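Local coordinates for xylanase Y (Bacillus halodurans, PDB 1WU4), which hydrolyses xylooligosaccharides of three or more units with inversion of anomeric configuration, releasing xylose from the reducing end, at residues V80-K85 and A368-S373; L273-F278 and S331-D336. The protein carries 1 engineered substitution. All coordinates share one frame; numbering follows the deposited sequence.

Contact 1 (V80-K85 and A368-S373); sequences VQMDRK and AMLALS
L370 reaches from helix 358-372 toward the end of helix 69-81 and meets two side chains there, one with each of its methyl branches. CD2 lies 3.9 Å from SD of M82, whose side chain runs at a slant to that of L370. CD1 lies 4.2 Å from CB of Q81, so the glutamine adds only the aliphatic root of its side chain. M82 is bent at both chi2 (-63°) and chi3 (-70°), and this folded course offers the sulfur rather than the terminal methyl to the leucine. A flexible thioether suits such a place, since it can follow the leucine's surface. L370 and M82 together bridge the gap; the nearest CA atoms, those of Q81 and L370, are 8.4 Å apart. The contact joins helix 69-81 to helix 358-372, the last helix of the chain, in the (alpha/alpha)6 barrel fold of glycoside hydrolase family 8. Just beyond M82 the first helix closes in a Schellman motif, with D83 at positive phi and its N bonded to V80 O at 3.1 Å. The amide of Q81 turns to the C-terminal tail, where NE2 bonds to the carbonyl of K377 and OE1 accepts from NE1 of W379. That pairing satisfies both polar atoms of a buried residue, while W36 of helix 25-40 packs on M82.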
loop_
_atom_site.group_PDB
_atom_site.type_symbol
_atom_site.label_atom_id
_atom_site.label_comp_id
_atom_site.label_asym_id
_atom_site.label_seq_id
_atom_site.Cartn_x
_atom_site.Cartn_y
_atom_site.Cartn_z
ATOM N N VAL A 80 8.491 -9.165 -5.665
ATOM C CA VAL A 80 8.051 -10.537 -5.457
ATOM C C VAL A 80 6.868 -10.871 -6.371
ATOM O O VAL A 80 6.760 -11.997 -6.848
ATOM C CB VAL A 80 7.710 -10.821 -3.963
ATOM C CG1 VAL A 80 6.495 -10.025 -3.519
ATOM C CG2 VAL A 80 7.502 -12.314 -3.762
ATOM N N GLN A 81 6.001 -9.897 -6.637
ATOM C CA GLN A 81 4.875 -10.138 -7.539
ATOM C C GLN A 81 5.400 -10.416 -8.951
ATOM O O GLN A 81 4.804 -11.184 -9.708
ATOM C CB GLN A 81 3.937 -8.926 -7.589
ATOM C CG GLN A 81 3.111 -8.686 -6.328
ATOM C CD GLN A 81 2.210 -9.856 -5.981
ATOM O OE1 GLN A 81 1.808 -10.628 -6.854
ATOM N NE2 GLN A 81 1.874 -9.985 -4.702
ATOM N N MET A 82 6.528 -9.794 -9.292
ATOM C CA MET A 82 7.137 -9.951 -10.612
ATOM C C MET A 82 8.160 -11.085 -10.677
ATOM O O MET A 82 8.802 -11.296 -11.709
ATOM C CB MET A 82 7.809 -8.641 -11.036
ATOM C CG MET A 82 6.852 -7.477 -11.241
ATOM S SD MET A 82 5.678 -7.758 -12.580
ATOM C CE MET A 82 6.760 -7.673 -13.993
ATOM N N ASP A 83 8.311 -11.810 -9.575
ATOM C CA ASP A 83 9.255 -12.918 -9.503
ATOM C C ASP A 83 10.682 -12.464 -9.800
ATOM O O ASP A 83 11.391 -13.077 -10.597
ATOM C CB ASP A 83 8.840 -14.033 -10.474
ATOM C CG ASP A 83 9.554 -15.343 -10.197
ATOM O OD1 ASP A 83 9.863 -15.611 -9.017
ATOM O OD2 ASP A 83 9.788 -16.115 -11.151
ATOM N N ARG A 84 11.090 -11.378 -9.152
ATOM C CA ARG A 84 12.435 -10.843 -9.321
ATOM C C ARG A 84 13.151 -10.818 -7.972
ATOM O O ARG A 84 13.222 -9.788 -7.306
ATOM C CB ARG A 84 12.374 -9.437 -9.928
ATOM C CG ARG A 84 11.980 -9.416 -11.408
ATOM C CD ARG A 84 13.014 -10.144 -12.265
ATOM N NE ARG A 84 14.320 -9.489 -12.226
ATOM C CZ ARG A 84 14.636 -8.402 -12.925
ATOM N NH1 ARG A 84 13.743 -7.838 -13.728
ATOM N NH2 ARG A 84 15.846 -7.873 -12.813
ATOM N N LYS A 85 13.678 -11.974 -7.578
ATOM C CA LYS A 85 14.384 -12.129 -6.310
ATOM C C LYS A 85 15.639 -11.262 -6.237
ATOM O O LYS A 85 16.014 -10.793 -5.162
ATOM C CB LYS A 85 14.760 -13.600 -6.110
ATOM C CG LYS A 85 15.341 -13.933 -4.743
ATOM C CD LYS A 85 15.611 -15.431 -4.627
ATOM C CE LYS A 85 16.014 -15.830 -3.217
ATOM N NZ LYS A 85 17.277 -15.170 -2.787
ATOM N N ALA A 368 -1.872 -0.690 -9.465
ATOM C CA ALA A 368 -3.148 -0.770 -10.170
ATOM C C ALA A 368 -3.025 -1.598 -11.450
ATOM O O ALA A 368 -3.943 -2.337 -11.808
ATOM C CB ALA A 368 -3.650 0.627 -10.491
ATOM N N MET A 369 -1.891 -1.482 -12.135
ATOM C CA MET A 369 -1.677 -2.244 -13.361
ATOM C C MET A 369 -1.620 -3.730 -13.022
ATOM O O MET A 369 -2.160 -4.565 -13.749
ATOM C CB MET A 369 -0.372 -1.819 -14.039
ATOM C CG MET A 369 -0.334 -2.111 -15.531
ATOM S SD MET A 369 -1.594 -1.177 -16.446
ATOM C CE MET A 369 -0.659 0.234 -16.971
ATOM N N LEU A 370 -0.967 -4.064 -11.914
ATOM C CA LEU A 370 -0.870 -5.456 -11.499
ATOM C C LEU A 370 -2.237 -5.987 -11.065
ATOM O O LEU A 370 -2.663 -7.050 -11.508
ATOM C CB LEU A 370 0.126 -5.607 -10.345
ATOM C CG LEU A 370 1.604 -5.365 -10.671
ATOM C CD1 LEU A 370 2.420 -5.394 -9.390
ATOM C CD2 LEU A 370 2.101 -6.426 -11.648
ATOM N N ALA A 371 -2.928 -5.241 -10.208
ATOM C CA ALA A 371 -4.229 -5.680 -9.715
ATOM C C ALA A 371 -5.303 -5.796 -10.795
ATOM O O ALA A 371 -6.036 -6.787 -10.848
ATOM C CB ALA A 371 -4.707 -4.749 -8.600
ATOM N N LEU A 372 -5.399 -4.793 -11.659
ATOM C CA LEU A 372 -6.417 -4.818 -12.702
ATOM C C LEU A 372 -6.176 -5.862 -13.787
ATOM O O LEU A 372 -7.093 -6.200 -14.532
ATOM C CB LEU A 372 -6.560 -3.430 -13.325
ATOM C CG LEU A 372 -7.187 -2.388 -12.391
ATOM C CD1 LEU A 372 -6.984 -0.996 -12.962
ATOM C CD2 LEU A 372 -8.672 -2.683 -12.200
ATOM N N SER A 373 -4.951 -6.373 -13.874
ATOM C CA SER A 373 -4.619 -7.387 -14.872
ATOM C C SER A 373 -4.617 -8.793 -14.269
ATOM O O SER A 373 -4.337 -9.769 -14.964
ATOM C CB SER A 373 -3.250 -7.095 -15.497
ATOM O OG SER A 373 -2.211 -7.214 -14.540
#

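Contact 2 (L273-F278 and S331-D336)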
loop_
_atom_site.group_PDB
_atom_site.type_symbol
_atom_site.label_atom_id
_atom_site.label_comp_id
_atom_site.label_asym_id
_atom_site.label_seq_id
_atom_site.Cartn_x
_atom_site.Cartn_y
_atom_site.Cartn_z
ATOM N N LEU A 273 -8.429 -4.237 -3.718
ATOM C CA LEU A 273 -7.630 -5.446 -3.567
ATOM C C LEU A 273 -8.229 -6.403 -2.539
ATOM O O LEU A 273 -8.210 -7.619 -2.736
ATOM C CB LEU A 273 -6.184 -5.098 -3.192
ATOM C CG LEU A 273 -5.216 -6.283 -3.267
ATOM C CD1 LEU A 273 -5.198 -6.853 -4.685
ATOM C CD2 LEU A 273 -3.822 -5.832 -2.867
ATOM N N ASP A 274 -8.758 -5.864 -1.443
ATOM C CA ASP A 274 -9.375 -6.710 -0.423
ATOM C C ASP A 274 -10.583 -7.433 -1.024
ATOM O O ASP A 274 -10.809 -8.612 -0.745
ATOM C CB ASP A 274 -9.797 -5.864 0.789
ATOM C CG ASP A 274 -10.441 -6.693 1.897
ATOM O OD1 ASP A 274 -9.992 -7.827 2.145
ATOM O OD2 ASP A 274 -11.393 -6.197 2.536
ATOM N N ALA A 275 -11.345 -6.737 -1.863
ATOM C CA ALA A 275 -12.515 -7.343 -2.492
ATOM C C ALA A 275 -12.092 -8.489 -3.400
ATOM O O ALA A 275 -12.719 -9.548 -3.411
ATOM C CB ALA A 275 -13.282 -6.301 -3.295
ATOM N N GLU A 276 -11.021 -8.281 -4.157
ATOM C CA GLU A 276 -10.532 -9.313 -5.065
ATOM C C GLU A 276 -9.993 -10.528 -4.321
ATOM O O GLU A 276 -10.298 -11.668 -4.674
ATOM C CB GLU A 276 -9.438 -8.749 -5.974
ATOM C CG GLU A 276 -8.843 -9.761 -6.953
ATOM C CD GLU A 276 -9.894 -10.507 -7.758
ATOM O OE1 GLU A 276 -10.968 -9.928 -8.025
ATOM O OE2 GLU A 276 -9.638 -11.669 -8.138
ATOM N N TRP A 277 -9.190 -10.285 -3.290
ATOM C CA TRP A 277 -8.601 -11.371 -2.517
ATOM C C TRP A 277 -9.569 -12.115 -1.601
ATOM O O TRP A 277 -9.605 -13.347 -1.600
ATOM C CB TRP A 277 -7.442 -10.845 -1.665
ATOM C CG TRP A 277 -6.168 -10.579 -2.416
ATOM C CD1 TRP A 277 -5.969 -10.647 -3.769
ATOM C CD2 TRP A 277 -4.913 -10.194 -1.844
ATOM N NE1 TRP A 277 -4.662 -10.325 -4.071
ATOM C CE2 TRP A 277 -3.996 -10.043 -2.907
ATOM C CE3 TRP A 277 -4.475 -9.960 -0.532
ATOM C CZ2 TRP A 277 -2.663 -9.666 -2.698
ATOM C CZ3 TRP A 277 -3.147 -9.586 -0.325
ATOM C CH2 TRP A 277 -2.260 -9.442 -1.404
ATOM N N PHE A 278 -10.354 -11.378 -0.824
ATOM C CA PHE A 278 -11.255 -12.024 0.119
ATOM C C PHE A 278 -12.749 -11.941 -0.145
ATOM O O PHE A 278 -13.552 -12.368 0.686
ATOM C CB PHE A 278 -10.912 -11.539 1.527
ATOM C CG PHE A 278 -9.602 -12.072 2.021
ATOM C CD1 PHE A 278 -9.515 -13.368 2.523
ATOM C CD2 PHE A 278 -8.437 -11.322 1.898
ATOM C CE1 PHE A 278 -8.289 -13.910 2.888
ATOM C CE2 PHE A 278 -7.204 -11.857 2.260
ATOM C CZ PHE A 278 -7.127 -13.152 2.755
ATOM N N SER A 331 -12.212 -0.291 -8.805
ATOM C CA SER A 331 -13.235 -0.975 -9.591
ATOM C C SER A 331 -13.313 -2.475 -9.305
ATOM O O SER A 331 -14.330 -3.107 -9.579
ATOM C CB SER A 331 -12.998 -0.749 -11.085
ATOM O OG SER A 331 -13.174 0.615 -11.427
ATOM N N LEU A 332 -12.248 -3.051 -8.754
ATOM C CA LEU A 332 -12.260 -4.476 -8.436
ATOM C C LEU A 332 -13.307 -4.780 -7.363
ATOM O O LEU A 332 -13.720 -5.927 -7.198
ATOM C CB LEU A 332 -10.875 -4.931 -7.960
ATOM C CG LEU A 332 -9.796 -5.031 -9.042
ATOM C CD1 LEU A 332 -8.430 -5.168 -8.389
ATOM C CD2 LEU A 332 -10.078 -6.218 -9.951
ATOM N N ALA A 333 -13.734 -3.746 -6.639
ATOM C CA ALA A 333 -14.738 -3.905 -5.591
ATOM C C ALA A 333 -16.148 -3.567 -6.079
ATOM O O ALA A 333 -17.110 -3.672 -5.323
ATOM C CB ALA A 333 -14.381 -3.037 -4.387
ATOM N N SER A 334 -16.267 -3.160 -7.339
ATOM C CA SER A 334 -17.573 -2.832 -7.913
ATOM C C SER A 334 -17.466 -2.994 -9.424
ATOM O O SER A 334 -17.595 -2.030 -10.181
ATOM C CB SER A 334 -17.965 -1.396 -7.568
ATOM O OG SER A 334 -19.326 -1.159 -7.892
ATOM N N VAL A 335 -17.234 -4.229 -9.859
ATOM C CA VAL A 335 -17.068 -4.515 -11.278
ATOM C C VAL A 335 -18.271 -4.149 -12.143
ATOM O O VAL A 335 -18.123 -3.896 -13.339
ATOM C CB VAL A 335 -16.711 -6.000 -11.502
ATOM C CG1 VAL A 335 -15.424 -6.338 -10.765
ATOM C CG2 VAL A 335 -17.842 -6.887 -11.029
ATOM N N ASP A 336 -19.456 -4.117 -11.541
ATOM C CA ASP A 336 -20.671 -3.769 -12.272
ATOM C C ASP A 336 -21.127 -2.352 -11.941
ATOM O O ASP A 336 -22.241 -1.953 -12.281
ATOM C CB ASP A 336 -21.794 -4.755 -11.941
ATOM C CG ASP A 336 -21.475 -6.170 -12.378
ATOM O OD1 ASP A 336 -21.190 -6.373 -13.578
ATOM O OD2 ASP A 336 -21.514 -7.083 -11.524
HETATM O O HOH W 1 -12.877 -8.178 -8.575
#
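In the (alpha/alpha)6 barrel fold, the last turns of helix 265-278 lie against the 3-10 turn that follows helix 320-329, and two alanines meet at the closest approach of this junction. A275 points its methyl at the turn, where CB comes within 3.6 Å of A333 CB. The same methyl lies 3.9 Å from the carbonyl O of L332. Residues this small let the backbones come close, with the CA atoms of A275 and A333 5.1 Å apart.

Beside the alanine pair, E276 meets L332 in two ways. Its OE1 is 4.3 Å from L332 CD2, a loose polar-to-apolar approach, and the firmer link runs through a water. That water donates to E276 OE1 at 2.6 Å and to the carbonyl O of L332 at 2.8 Å, using both of its protons. The glutamate first extends, with CG anti to the backbone N (chi1 179°), and then turns about the CB-CG bond (chi2 51°), which brings its carboxylate to the water. The other oxygen, OE2, accepts from the backbone N of R15, so the N-terminal region is tied to the same group. L332 suits its place because its branched side chain faces helix 265-278 and also packs on helix 358-372 and on L17.

No direct hydrogen bond joins the segments. Apolar contact sets their spacing, and the bridging water gives the carbonyl of L332 a donor; the two donors reaching the carboxylate, one N-H (R15, to OE2) and one water O-H (to OE1), would probably stabilise its negative charge and restrict its rotation.

How the contacts relate
Contacts 1 and 2 have centres about 17 Å apart and meet through helix 358-372. L332 of contact 2 is the shared neighbour: its CD1 lies 3.8 Å from CB of A371, and its CG lies 4.1 Å from CD2 of L372. L370, which serves contact 1, is on the same helix, so this helix packs against helix 69-81 at one place and the 331-336 turn at another. In sequence, both segments of contact 2 fall between those of contact 1. Both contacts lie away from the nickel site at E27 and E30 and from E70 and D263, the probable proton donor and acceptor, and so belong to the packing of the barrel.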